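Protein FucU (PDB 3MVK) probably interconverts the alpha and beta anomers of L-fucose and the pyranose and furanose forms of D-ribose, acting as a sugar mutarotase of the RbsD/FucU family. Local coordinates at residues P11-L14 against K15-E19; N32-A35 against E36-K40; A58-V62 against F63-T67; W89-Y92 against A93-K97; S128-A132 against Q133-L137. One frame throughout, in Å; residues are numbered along the deposited sequence. Where two conformers were deposited one is given.

Interaction 1: P11-L14 against K15-E19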
loop_
_atom_site.group_PDB
_atom_site.type_symbol
_atom_site.label_atom_id
_atom_site.label_comp_id
_atom_site.label_asym_id
_atom_site.label_seq_id
_atom_site.Cartn_x
_atom_site.Cartn_y
_atom_site.Cartn_z
ATOM N N PRO G 11 5.152 -14.400 -17.221
ATOM C CA PRO G 11 3.712 -14.471 -16.934
ATOM C C PRO G 11 3.015 -13.101 -16.873
ATOM O O PRO G 11 1.908 -12.990 -17.377
ATOM C CB PRO G 11 3.659 -15.176 -15.574
ATOM C CG PRO G 11 4.922 -16.065 -15.590
ATOM C CD PRO G 11 5.949 -15.194 -16.268
ATOM N N GLU G 12 3.658 -12.087 -16.298
ATOM C CA GLU G 12 3.093 -10.739 -16.300
ATOM C C GLU G 12 2.836 -10.175 -17.690
ATOM O O GLU G 12 1.830 -9.501 -17.916
ATOM C CB GLU G 12 3.983 -9.778 -15.533
ATOM C CG GLU G 12 3.416 -8.357 -15.552
ATOM C CD GLU G 12 4.205 -7.390 -14.719
ATOM O OE1 GLU G 12 5.393 -7.679 -14.412
ATOM O OE2 GLU G 12 3.622 -6.327 -14.391
ATOM N N LEU G 13 3.742 -10.415 -18.627
ATOM C CA LEU G 13 3.523 -9.883 -19.968
ATOM C C LEU G 13 2.384 -10.645 -20.668
ATOM O O LEU G 13 1.610 -10.067 -21.434
ATOM C CB LEU G 13 4.819 -9.919 -20.792
ATOM C CG LEU G 13 4.736 -9.331 -22.198
ATOM C CD1 LEU G 13 4.245 -7.877 -22.166
ATOM C CD2 LEU G 13 6.139 -9.419 -22.812
ATOM N N LEU G 14 2.238 -11.936 -20.374
ATOM C CA LEU G 14 1.161 -12.702 -20.995
ATOM C C LEU G 14 -0.162 -12.106 -20.528
ATOM O O LEU G 14 -1.067 -11.878 -21.349
ATOM C CB LEU G 14 1.275 -14.188 -20.645
ATOM C CG LEU G 14 0.207 -15.112 -21.221
ATOM C CD1 LEU G 14 0.124 -15.013 -22.753
ATOM C CD2 LEU G 14 0.501 -16.536 -20.770
ATOM N N LYS G 15 -0.244 -11.808 -19.232
ATOM C CA LYS G 15 -1.431 -11.152 -18.665
ATOM C C LYS G 15 -1.722 -9.821 -19.371
ATOM O O LYS G 15 -2.863 -9.539 -19.761
ATOM C CB LYS G 15 -1.266 -10.922 -17.166
ATOM C CG LYS G 15 -2.465 -10.217 -16.553
ATOM C CD LYS G 15 -2.371 -10.208 -15.019
ATOM C CE LYS G 15 -3.627 -9.627 -14.363
ATOM N NZ LYS G 15 -3.738 -8.141 -14.477
ATOM N N VAL G 16 -0.673 -9.020 -19.536
ATOM C CA VAL G 16 -0.794 -7.714 -20.208
ATOM C C VAL G 16 -1.334 -7.891 -21.632
ATOM O O VAL G 16 -2.269 -7.196 -22.017
ATOM C CB VAL G 16 0.566 -6.971 -20.223
ATOM C CG1 VAL G 16 0.573 -5.849 -21.269
ATOM C CG2 VAL G 16 0.872 -6.417 -18.842
ATOM N N LEU G 17 -0.748 -8.811 -22.396
ATOM C CA LEU G 17 -1.132 -9.008 -23.798
ATOM C C LEU G 17 -2.592 -9.442 -23.908
ATOM O O LEU G 17 -3.316 -9.001 -24.817
ATOM C CB LEU G 17 -0.211 -10.029 -24.483
ATOM C CG LEU G 17 1.245 -9.552 -24.611
ATOM C CD1 LEU G 17 2.148 -10.705 -25.035
ATOM C CD2 LEU G 17 1.367 -8.371 -25.615
ATOM N N CYS G 18 -3.024 -10.258 -22.954
ATOM C CA CYS G 18 -4.402 -10.745 -22.952
ATOM C C CYS G 18 -5.399 -9.661 -22.568
ATOM O O CYS G 18 -6.498 -9.577 -23.142
ATOM C CB CYS G 18 -4.532 -11.954 -22.038
ATOM S SG CYS G 18 -3.730 -13.389 -22.746
ATOM N N GLU G 19 -5.041 -8.828 -21.608
ATOM C CA GLU G 19 -6.006 -7.842 -21.171
ATOM C C GLU G 19 -6.040 -6.559 -22.003
ATOM O O GLU G 19 -6.978 -5.767 -21.869
ATOM C CB GLU G 19 -5.842 -7.556 -19.686
ATOM C CG GLU G 19 -4.643 -6.708 -19.384
ATOM C CD GLU G 19 -4.143 -6.821 -17.930
ATOM O OE1 GLU G 19 -4.721 -7.502 -17.060
ATOM O OE2 GLU G 19 -3.125 -6.194 -17.656
#

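Interaction 2: N32-A35 against E36-K40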
loop_
_atom_site.group_PDB
_atom_site.type_symbol
_atom_site.label_atom_id
_atom_site.label_comp_id
_atom_site.label_asym_id
_atom_site.label_seq_id
_atom_site.Cartn_x
_atom_site.Cartn_y
_atom_site.Cartn_z
ATOM N N ASN G 32 18.463 2.017 -25.141
ATOM C CA ASN G 32 18.735 3.403 -24.807
ATOM C C ASN G 32 17.510 4.201 -24.383
ATOM O O ASN G 32 17.621 5.332 -23.967
ATOM C CB ASN G 32 19.400 4.100 -25.988
ATOM C CG ASN G 32 20.884 3.847 -26.030
ATOM O OD1 ASN G 32 21.377 3.100 -26.875
ATOM N ND2 ASN G 32 21.601 4.434 -25.096
ATOM N N PHE G 33 16.327 3.612 -24.525
ATOM C CA PHE G 33 15.094 4.334 -24.280
ATOM C C PHE G 33 14.893 4.533 -22.783
ATOM O O PHE G 33 15.220 3.664 -21.983
ATOM C CB PHE G 33 13.944 3.504 -24.839
ATOM C CG PHE G 33 12.634 4.231 -24.943
ATOM C CD1 PHE G 33 12.385 5.078 -26.016
ATOM C CD2 PHE G 33 11.619 4.022 -23.986
ATOM C CE1 PHE G 33 11.140 5.726 -26.163
ATOM C CE2 PHE G 33 10.373 4.665 -24.125
ATOM C CZ PHE G 33 10.141 5.501 -25.203
ATOM N N PRO G 34 14.317 5.679 -22.403
ATOM C CA PRO G 34 13.996 5.944 -20.994
ATOM C C PRO G 34 12.706 5.209 -20.604
ATOM O O PRO G 34 11.656 5.829 -20.423
ATOM C CB PRO G 34 13.834 7.471 -20.958
ATOM C CG PRO G 34 13.439 7.845 -22.353
ATOM C CD PRO G 34 14.111 6.859 -23.270
ATOM N N ALA G 35 12.802 3.877 -20.453
ATOM C CA ALA G 35 11.587 3.050 -20.365
ATOM C C ALA G 35 10.832 3.301 -19.051
ATOM O O ALA G 35 9.589 3.339 -19.029
ATOM C CB ALA G 35 11.938 1.581 -20.486
ATOM N N GLU G 36 11.579 3.464 -17.962
ATOM C CA GLU G 36 10.978 3.604 -16.632
ATOM C C GLU G 36 10.311 4.963 -16.462
ATOM O O GLU G 36 9.233 5.058 -15.866
ATOM C CB GLU G 36 11.989 3.339 -15.516
ATOM C CG GLU G 36 12.508 1.906 -15.445
ATOM C CD GLU G 36 11.475 0.886 -14.955
ATOM O OE1 GLU G 36 10.389 1.287 -14.468
ATOM O OE2 GLU G 36 11.738 -0.338 -15.090
ATOM N N SER G 37 10.938 6.020 -16.972
ATOM C CA SER G 37 10.329 7.344 -16.844
ATOM C C SER G 37 9.132 7.529 -17.793
ATOM O O SER G 37 8.042 7.990 -17.386
ATOM C CB SER G 37 11.390 8.440 -17.030
ATOM O OG SER G 37 11.967 8.412 -18.328
ATOM N N ILE G 38 9.321 7.164 -19.057
ATOM C CA ILE G 38 8.235 7.212 -20.024
ATOM C C ILE G 38 7.081 6.335 -19.549
ATOM O O ILE G 38 5.927 6.703 -19.704
ATOM C CB ILE G 38 8.712 6.752 -21.427
ATOM C CG1 ILE G 38 9.672 7.781 -22.033
ATOM C CG2 ILE G 38 7.494 6.525 -22.389
ATOM C CD1 ILE G 38 9.042 9.168 -22.318
ATOM N N GLY G 39 7.418 5.199 -18.949
ATOM C CA GLY G 39 6.404 4.221 -18.549
ATOM C C GLY G 39 5.899 4.429 -17.136
ATOM O O GLY G 39 5.332 3.512 -16.559
ATOM N N LYS G 40 6.092 5.630 -16.589
ATOM C CA LYS G 40 5.774 5.893 -15.165
ATOM C C LYS G 40 4.323 5.551 -14.816
ATOM O O LYS G 40 4.062 5.017 -13.738
ATOM C CB LYS G 40 6.117 7.338 -14.769
#

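Interaction 3: A58-V62 against F63-T67. With NA (sodium ion), chain B.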
loop_
_atom_site.group_PDB
_atom_site.type_symbol
_atom_site.label_atom_id
_atom_site.label_comp_id
_atom_site.label_asym_id
_atom_site.label_seq_id
_atom_site.Cartn_x
_atom_site.Cartn_y
_atom_site.Cartn_z
ATOM N N ALA G 58 8.061 -12.750 -30.946
ATOM C CA ALA G 58 7.289 -13.429 -29.932
ATOM C C ALA G 58 5.906 -12.790 -29.752
ATOM O O ALA G 58 4.885 -13.487 -29.688
ATOM C CB ALA G 58 8.069 -13.460 -28.612
ATOM N N ILE G 59 5.875 -11.464 -29.682
ATOM C CA ILE G 59 4.625 -10.728 -29.466
ATOM C C ILE G 59 3.635 -10.979 -30.608
ATOM O O ILE G 59 2.465 -11.216 -30.365
ATOM C CB ILE G 59 4.871 -9.222 -29.279
ATOM C CG1 ILE G 59 5.476 -8.978 -27.898
ATOM C CG2 ILE G 59 3.554 -8.417 -29.445
ATOM C CD1 ILE G 59 5.973 -7.559 -27.705
ATOM N N LEU G 60 4.119 -10.940 -31.841
ATOM C CA LEU G 60 3.244 -11.082 -32.996
ATOM C C LEU G 60 2.573 -12.457 -33.076
ATOM O O LEU G 60 1.508 -12.579 -33.690
ATOM C CB LEU G 60 3.978 -10.754 -34.299
ATOM C CG LEU G 60 4.433 -9.299 -34.465
ATOM C CD1 LEU G 60 5.238 -9.197 -35.736
ATOM C CD2 LEU G 60 3.270 -8.314 -34.467
ATOM N N THR G 61 3.152 -13.470 -32.429
ATOM C CA THR G 61 2.480 -14.773 -32.375
ATOM C C THR G 61 1.168 -14.729 -31.572
ATOM O O THR G 61 0.281 -15.569 -31.771
ATOM C CB THR G 61 3.394 -15.891 -31.848
ATOM O OG1 THR G 61 3.590 -15.714 -30.446
ATOM C CG2 THR G 61 4.733 -15.896 -32.564
ATOM N N VAL G 62 1.028 -13.753 -30.675
ATOM C CA VAL G 62 -0.166 -13.671 -29.836
ATOM C C VAL G 62 -0.955 -12.360 -29.925
ATOM O O VAL G 62 -2.020 -12.224 -29.319
ATOM C CB VAL G 62 0.156 -13.996 -28.354
ATOM C CG1 VAL G 62 0.630 -15.430 -28.217
ATOM C CG2 VAL G 62 1.180 -13.021 -27.785
ATOM N N PHE G 63 -0.460 -11.414 -30.713
ATOM C CA PHE G 63 -0.940 -10.036 -30.671
ATOM C C PHE G 63 -1.273 -9.609 -32.089
ATOM O O PHE G 63 -0.365 -9.417 -32.915
ATOM C CB PHE G 63 0.176 -9.160 -30.094
ATOM C CG PHE G 63 -0.170 -7.697 -29.889
ATOM C CD1 PHE G 63 -0.532 -7.229 -28.619
ATOM C CD2 PHE G 63 -0.019 -6.778 -30.915
ATOM C CE1 PHE G 63 -0.795 -5.855 -28.389
ATOM C CE2 PHE G 63 -0.281 -5.410 -30.708
ATOM C CZ PHE G 63 -0.664 -4.944 -29.440
ATOM N N PRO G 64 -2.570 -9.482 -32.392
ATOM C CA PRO G 64 -2.974 -9.017 -33.714
ATOM C C PRO G 64 -2.735 -7.519 -33.885
ATOM O O PRO G 64 -3.044 -6.713 -32.987
ATOM C CB PRO G 64 -4.484 -9.343 -33.757
ATOM C CG PRO G 64 -4.910 -9.242 -32.343
ATOM C CD PRO G 64 -3.724 -9.666 -31.485
ATOM N N LEU G 65 -2.160 -7.146 -35.026
ATOM C CA LEU G 65 -1.959 -5.732 -35.321
ATOM C C LEU G 65 -3.233 -5.134 -35.875
ATOM O O LEU G 65 -3.872 -5.739 -36.749
ATOM C CB LEU G 65 -0.837 -5.548 -36.341
ATOM C CG LEU G 65 0.583 -5.784 -35.830
ATOM C CD1 LEU G 65 1.549 -5.708 -36.997
ATOM C CD2 LEU G 65 0.941 -4.761 -34.741
ATOM N N ASP G 66 -3.549 -3.926 -35.417
ATOM C CA ASP G 66 -4.781 -3.222 -35.765
ATOM C C ASP G 66 -4.940 -2.958 -37.263
ATOM O O ASP G 66 -4.071 -2.320 -37.883
ATOM C CB ASP G 66 -4.874 -1.911 -34.996
ATOM C CG ASP G 66 -6.300 -1.372 -34.896
ATOM O OD1 ASP G 66 -7.248 -1.989 -35.462
ATOM O OD2 ASP G 66 -6.461 -0.313 -34.252
ATOM N N THR G 67 -6.055 -3.434 -37.820
ATOM C CA THR G 67 -6.395 -3.200 -39.232
ATOM C C THR G 67 -7.326 -1.990 -39.397
ATOM O O THR G 67 -7.641 -1.612 -40.526
ATOM C CB THR G 67 -7.082 -4.441 -39.874
ATOM O OG1 THR G 67 -8.318 -4.696 -39.197
ATOM C CG2 THR G 67 -6.184 -5.681 -39.806
HETATM NA NA NA B . -8.059 -5.505 -36.502
HETATM O O HOH W 1 0.345 -10.518 -35.248
#

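Interaction 4: W89-Y92 against A93-K97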
loop_
_atom_site.group_PDB
_atom_site.type_symbol
_atom_site.label_atom_id
_atom_site.label_comp_id
_atom_site.label_asym_id
_atom_site.label_seq_id
_atom_site.Cartn_x
_atom_site.Cartn_y
_atom_site.Cartn_z
ATOM N N TRP G 89 14.920 -1.651 -38.775
ATOM C CA TRP G 89 13.647 -1.234 -39.365
ATOM C C TRP G 89 13.163 -2.241 -40.395
ATOM O O TRP G 89 11.982 -2.568 -40.448
ATOM C CB TRP G 89 13.751 0.148 -39.998
ATOM C CG TRP G 89 14.023 1.265 -39.016
ATOM C CD1 TRP G 89 14.187 1.160 -37.647
ATOM C CD2 TRP G 89 14.163 2.651 -39.330
ATOM N NE1 TRP G 89 14.409 2.395 -37.104
ATOM C CE2 TRP G 89 14.399 3.334 -38.107
ATOM C CE3 TRP G 89 14.102 3.392 -40.528
ATOM C CZ2 TRP G 89 14.588 4.725 -38.038
ATOM C CZ3 TRP G 89 14.292 4.778 -40.461
ATOM C CH2 TRP G 89 14.533 5.429 -39.218
ATOM N N ASP G 90 14.085 -2.762 -41.208
ATOM C CA ASP G 90 13.707 -3.761 -42.214
ATOM C C ASP G 90 13.477 -5.123 -41.570
ATOM O O ASP G 90 12.640 -5.886 -42.040
ATOM C CB ASP G 90 14.764 -3.871 -43.317
ATOM C CG ASP G 90 14.725 -2.700 -44.302
ATOM O OD1 ASP G 90 13.778 -1.862 -44.279
ATOM O OD2 ASP G 90 15.659 -2.618 -45.119
ATOM N N VAL G 91 14.200 -5.420 -40.491
ATOM C CA VAL G 91 13.928 -6.638 -39.725
ATOM C C VAL G 91 12.484 -6.593 -39.204
ATOM O O VAL G 91 11.710 -7.550 -39.364
ATOM C CB VAL G 91 14.914 -6.810 -38.567
ATOM C CG1 VAL G 91 14.504 -7.967 -37.649
ATOM C CG2 VAL G 91 16.335 -7.019 -39.107
ATOM N N TYR G 92 12.110 -5.458 -38.614
ATOM C CA TYR G 92 10.752 -5.308 -38.096
ATOM C C TYR G 92 9.709 -5.475 -39.204
ATOM O O TYR G 92 8.689 -6.137 -39.013
ATOM C CB TYR G 92 10.573 -3.936 -37.437
ATOM C CG TYR G 92 11.264 -3.767 -36.098
ATOM C CD1 TYR G 92 11.653 -4.878 -35.321
ATOM C CD2 TYR G 92 11.482 -2.486 -35.575
ATOM C CE1 TYR G 92 12.258 -4.705 -34.068
ATOM C CE2 TYR G 92 12.077 -2.313 -34.334
ATOM C CZ TYR G 92 12.467 -3.424 -33.589
ATOM O OH TYR G 92 13.042 -3.236 -32.348
ATOM N N ALA G 93 9.972 -4.877 -40.364
ATOM C CA ALA G 93 9.068 -5.020 -41.514
ATOM C C ALA G 93 8.858 -6.484 -41.921
ATOM O O ALA G 93 7.733 -6.881 -42.208
ATOM C CB ALA G 93 9.572 -4.187 -42.700
ATOM N N GLY G 94 9.945 -7.258 -41.944
ATOM C CA GLY G 94 9.930 -8.678 -42.291
ATOM C C GLY G 94 9.115 -9.458 -41.285
ATOM O O GLY G 94 8.317 -10.316 -41.658
ATOM N N LEU G 95 9.300 -9.143 -40.004
ATOM C CA LEU G 95 8.569 -9.863 -38.961
ATOM C C LEU G 95 7.078 -9.561 -39.012
ATOM O O LEU G 95 6.244 -10.461 -38.807
ATOM C CB LEU G 95 9.157 -9.565 -37.567
ATOM C CG LEU G 95 10.576 -10.113 -37.328
ATOM C CD1 LEU G 95 11.203 -9.529 -36.063
ATOM C CD2 LEU G 95 10.657 -11.625 -37.287
ATOM N N ILE G 96 6.737 -8.309 -39.286
ATOM C CA ILE G 96 5.339 -7.920 -39.449
ATOM C C ILE G 96 4.743 -8.603 -40.673
ATOM O O ILE G 96 3.622 -9.106 -40.623
ATOM C CB ILE G 96 5.190 -6.391 -39.520
ATOM C CG1 ILE G 96 5.504 -5.794 -38.137
ATOM C CG2 ILE G 96 3.798 -5.988 -40.071
ATOM C CD1 ILE G 96 5.606 -4.277 -38.094
ATOM N N LYS G 97 5.505 -8.646 -41.764
ATOM C CA LYS G 97 4.999 -9.218 -43.026
ATOM C C LYS G 97 4.577 -10.677 -42.856
ATOM O O LYS G 97 3.671 -11.146 -43.552
ATOM C CB LYS G 97 6.045 -9.087 -44.136
#

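Interaction 5: S128-A132 against Q133-L137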
loop_
_atom_site.group_PDB
_atom_site.type_symbol
_atom_site.label_atom_id
_atom_site.label_comp_id
_atom_site.label_asym_id
_atom_site.label_seq_id
_atom_site.Cartn_x
_atom_site.Cartn_y
_atom_site.Cartn_z
ATOM N N SER G 128 13.540 -3.566 -23.530
ATOM C CA SER G 128 14.464 -4.557 -24.113
ATOM C C SER G 128 15.895 -4.168 -23.845
ATOM O O SER G 128 16.187 -3.109 -23.273
ATOM C CB SER G 128 14.283 -4.707 -25.635
ATOM O OG SER G 128 14.934 -3.667 -26.355
ATOM N N GLY G 129 16.796 -5.050 -24.267
ATOM C CA GLY G 129 18.216 -4.725 -24.259
ATOM C C GLY G 129 18.777 -4.414 -25.625
ATOM O O GLY G 129 19.992 -4.454 -25.801
ATOM N N GLU G 130 17.901 -4.085 -26.573
ATOM C CA GLU G 130 18.297 -3.850 -27.956
ATOM C C GLU G 130 19.368 -2.761 -28.051
ATOM O O GLU G 130 19.146 -1.620 -27.637
ATOM C CB GLU G 130 17.075 -3.502 -28.821
ATOM C CG GLU G 130 17.441 -3.217 -30.298
ATOM C CD GLU G 130 18.229 -4.362 -30.922
ATOM O OE1 GLU G 130 17.750 -5.522 -30.850
ATOM O OE2 GLU G 130 19.335 -4.104 -31.459
ATOM N N SER G 131 20.544 -3.132 -28.550
ATOM C CA SER G 131 21.657 -2.186 -28.574
ATOM C C SER G 131 21.582 -1.211 -29.744
ATOM O O SER G 131 22.197 -0.147 -29.700
ATOM C CB SER G 131 22.997 -2.920 -28.566
ATOM O OG SER G 131 23.117 -3.739 -29.703
ATOM N N ALA G 132 20.827 -1.548 -30.780
ATOM C CA ALA G 132 20.667 -0.601 -31.897
ATOM C C ALA G 132 19.880 0.653 -31.486
ATOM O O ALA G 132 18.912 0.569 -30.709
ATOM C CB ALA G 132 20.010 -1.279 -33.075
ATOM N N GLN G 133 20.311 1.815 -31.985
ATOM C CA GLN G 133 19.515 3.028 -31.829
ATOM C C GLN G 133 18.307 3.063 -32.770
ATOM O O GLN G 133 18.269 2.397 -33.828
ATOM C CB GLN G 133 20.347 4.291 -32.040
ATOM C CG GLN G 133 21.177 4.724 -30.834
ATOM C CD GLN G 133 21.932 5.993 -31.152
ATOM O OE1 GLN G 133 22.911 5.967 -31.903
ATOM N NE2 GLN G 133 21.462 7.120 -30.618
ATOM N N TYR G 134 17.334 3.876 -32.367
ATOM C CA TYR G 134 16.042 4.000 -33.050
ATOM C C TYR G 134 15.362 2.657 -33.302
ATOM O O TYR G 134 14.737 2.466 -34.339
ATOM C CB TYR G 134 16.184 4.818 -34.346
ATOM C CG TYR G 134 16.838 6.162 -34.098
ATOM C CD1 TYR G 134 16.096 7.234 -33.572
ATOM C CD2 TYR G 134 18.190 6.369 -34.384
ATOM C CE1 TYR G 134 16.685 8.475 -33.335
ATOM C CE2 TYR G 134 18.791 7.622 -34.164
ATOM C CZ TYR G 134 18.033 8.668 -33.655
ATOM O OH TYR G 134 18.621 9.888 -33.435
ATOM N N ALA G 135 15.483 1.741 -32.337
ATOM C CA ALA G 135 14.843 0.411 -32.434
ATOM C C ALA G 135 13.552 0.339 -31.614
ATOM O O ALA G 135 12.987 -0.744 -31.409
ATOM C CB ALA G 135 15.820 -0.672 -32.007
ATOM N N ASN G 136 13.076 1.492 -31.161
ATOM C CA ASN G 136 11.779 1.562 -30.461
ATOM C C ASN G 136 10.650 1.270 -31.398
ATOM O O ASN G 136 10.705 1.668 -32.561
ATOM C CB ASN G 136 11.577 2.953 -29.878
ATOM C CG ASN G 136 12.761 3.392 -29.077
ATOM O OD1 ASN G 136 13.424 4.394 -29.393
ATOM N ND2 ASN G 136 13.046 2.661 -28.054
ATOM N N LEU G 137 9.624 0.580 -30.921
ATOM C CA LEU G 137 8.485 0.291 -31.780
ATOM C C LEU G 137 7.210 0.294 -30.971
ATOM O O LEU G 137 7.094 -0.461 -29.999
ATOM C CB LEU G 137 8.685 -1.054 -32.495
ATOM C CG LEU G 137 7.733 -1.438 -33.635
ATOM C CD1 LEU G 137 7.942 -0.568 -34.874
ATOM C CD2 LEU G 137 7.904 -2.913 -33.988
#

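Interaction 1: P11-L14 against K15-E19
K15 donates its backbone N-H to P11 O at 3.1 Å, opening the run of i to i+4 bonds that makes 11-19 a regular alpha helix of the RbsD/FucU fold. P11 suits this first turn, where its nitrogen, lacking a hydrogen, need not find an acceptor. The long side chain of K15 runs extended until its last torsion, which bends NZ over toward E19, one turn further along the helix. There NZ meets OE1 of E19 at 2.8 Å on the syn side of the carboxylate, a salt bridge along one helical edge; the other oxygen, OE2, is held by the hydroxyl of Y123.

V16 bonds through N to E12 O and sets its CB 4.3 Å from L13 CD1. Both residues face inward, onto strands 43-47 and 124-128, where branched apolar side chains fit. L17 follows with the shortest of the four bonds, its N lying 2.8 Å from L13 O. With CG anti to its carbonyl carbon (chi1 -66°), L17 leans back toward the preceding turn, and its CD1 comes within 4.1 Å of L13 CG as the two leucines cross obliquely.

C18 belongs to another face. Together with L14 it packs on C18 and L14 of a second subunit, so this side of the helix is part of an interface between copies. The small thiol is consistent with close packing there. Within the chain, the backbone N of C18 completes the series, bonding to L14 O at 3.0 Å.

Interaction 2: N32-A35 against E36-K40
F33 sends its ring forward against I38, at the far end of the short helix 35-38, where CE2 lies 3.8 Å from CB of I38. The phenylalanine takes chi1 -167°, which swings the ring to the side of its own carbonyl carbon and so along the direction in which the chain moves on. The two side chains meet at about a right angle, with CG1 and CG2 of I38 both near CE2 and CZ. P34 adds its CD over one face of the same ring, 3.4 Å above the plane and displaced toward the rim.

I38 sets CG1 anti to its carbonyl carbon (chi1 -69°), which brings it beside P34, 3.8 Å from its CG, and the two lie side by side pointing the same way. An alanine in place of F33 is likely to take the ring away from I38 and P34 and open a gap beside F115 of helix 112-119. S37 holds OG between its backbone N and carbonyl carbon (chi1 63°), 3.4 Å from P34 CB, while its hydroxyl bonds to D24 of the fifth subunit. E36 bends at chi2, and its OE2 forms a salt bridge with R46.

The backbone closes the turn: I38 N reaches P34 O at 3.0 Å, nearly in line with the carbonyl, and G39 N meets A35 O at 2.9 Å from above the carbonyl plane. A side-chain carbon at G39 would collide with A35 O, so glycine fits where the helix ends. P34, centre of an inverse gamma turn, stands at the N-cap, though it has no side-chain acceptor with which to cap the helix.

Interaction 3: A58-V62 against F63-T67
I59 and F63 lie side by side, pointing the same way, with CG2 of the isoleucine 3.5 Å from CB of the phenylalanine and also close to CG of the ring. F63 takes chi1 -176°, which carries the ring off beyond the isoleucine and into the interior. A beta-branched residue suits I59 because its CG2 can fill the space next to F63 while CG1 extends another way. Further along, CD2 of L60 comes 3.9 Å from CG of L65, so two flexible leucines bring the chain leaving the helix back against its last turn.

Around these apolar contacts several backbone groups are bonded. One water donates to L60 O at 2.8 Å and to F63 O at 2.7 Å, bridging two carbonyls where helical bonding gives way to an extended chain. T61 turns its hydroxyl back to A58 O, with OG1 at 2.7 Å, and the same carbonyl takes T61 N as well; a threonine hydroxyl is well placed for such a return bond at an exposed position. V62 N donates to I59 O.

L65 and D66 continue in extended conformation. D66 is held by H22, Q140 and the backbone N of Y68, and OG1 of T67 binds a sodium ion at 2.8 Å.

These residues form the C-terminal end of helix 52-60 and the loop running on toward strand 73-76 of the mixed sheet. I59, F63 and L65 all press on L139 of strand 137-140, F63 also reaches L26 of strand 25-29, and V62 and F63 rest against L17 of helix 11-19.

Interaction 4: W89-Y92 against A93-K97
V91 holds CG1 anti to its backbone N (chi1 172°) while L95 holds CG anti to its carbonyl carbon (chi1 -67°), and these two choices set the side chains alongside each other one helical turn apart. Both point the same way, with V91 CG1 4.0 Å from L95 CD1. V91 is exposed, where a compact branched residue makes a modest apolar patch, and the longer L95 reaches from there to L56 and K57 of helix 52-60.

The backbone beneath is regular. L95 N bonds to V91 O at 3.0 Å, close to the line of the carbonyl, and I96 N to Y92 O at 2.9 Å. A93 N and G94 N make the same i to i+4 step to W89 O and D90 O, each approaching somewhat tilted from the carbonyl plane. I96 further covers the Y92 carbonyl, bringing its CG1 to 3.3 Å from that oxygen. A93 puts a small methyl against I107 and A104.

The helix 88-97 is the crossover of a beta-alpha-beta unit, linking strand 73-76 to strand 107-110. W89 and Y92 pack on L75 of the first strand, A93 and I96 on I107 of the second, and the aromatic polar ends reach the loop after strand 124-128: W89 NE1 bonds to Y134 O, and Y92 OH to A135 O.

Interaction 5: S128-A132 against Q133-L137
E130 N and A29 O both hold the hydroxyl of S128: OG accepts from E130 N at 3.0 Å and also bonds to A29 O, which fixes the end of strand 124-128. E130 in turn uses both of its carboxylate oxygens. OE2 takes the backbone N-H of A132 at 3.0 Å, on its anti side and 18° out of the carboxylate plane, while OE1 accepts from the backbone N of G52. The side chain gets there with CG anti to the backbone N (chi1 179°) and a bend at chi2 that folds the acid back over the chain it belongs to.

That fold presents the aliphatic part of E130 to A135: its CG lies 3.5 Å from A135 CB. The same methyl also sits 3.6 Å from A132 O and 4.4 Å from A132 CB, so two alanines, small enough for a tight bend, draw its two limbs together. A leucine in place of E130 would probably leave the N-H groups of A132 and G52 without the carboxylate oxygens that accept them and free the turn to open.

Y134 adopts a left-handed conformation (phi 51°), which bends the loop; its hydroxyl is held by D82 and V79 N. Q133 extends to Y68 of the fifth subunit.

A glycerol, probably from the crystallisation liquor, bonds to Q133, Y134 N and N136 and may mark a pocket. S128 forms an ST turn with E130, leading into a loop that joins strands 124-128 and 137-140.

In the fold
All five contacts are local. Interactions 1 and 4 are continuous helices ruled by i to i+4 backbone bonds; the first is largely buried and shared with other subunits, the second partly exposed and touched by none. Interactions 2 and 3 lie at the beginning of one helix and the end of another, on opposite sides of the chain's centre, where a proline opens the first and a water and a threonine hydroxyl serve the second. Interaction 5 relies on a carboxylate that accepts from a loop N-H and the N-H opening helix 52-60. L17 joins interaction 1 to 3, L60 and L65 join 3 to 4, and F33 meets N136 between 2 and 5, both touching the fifth subunit.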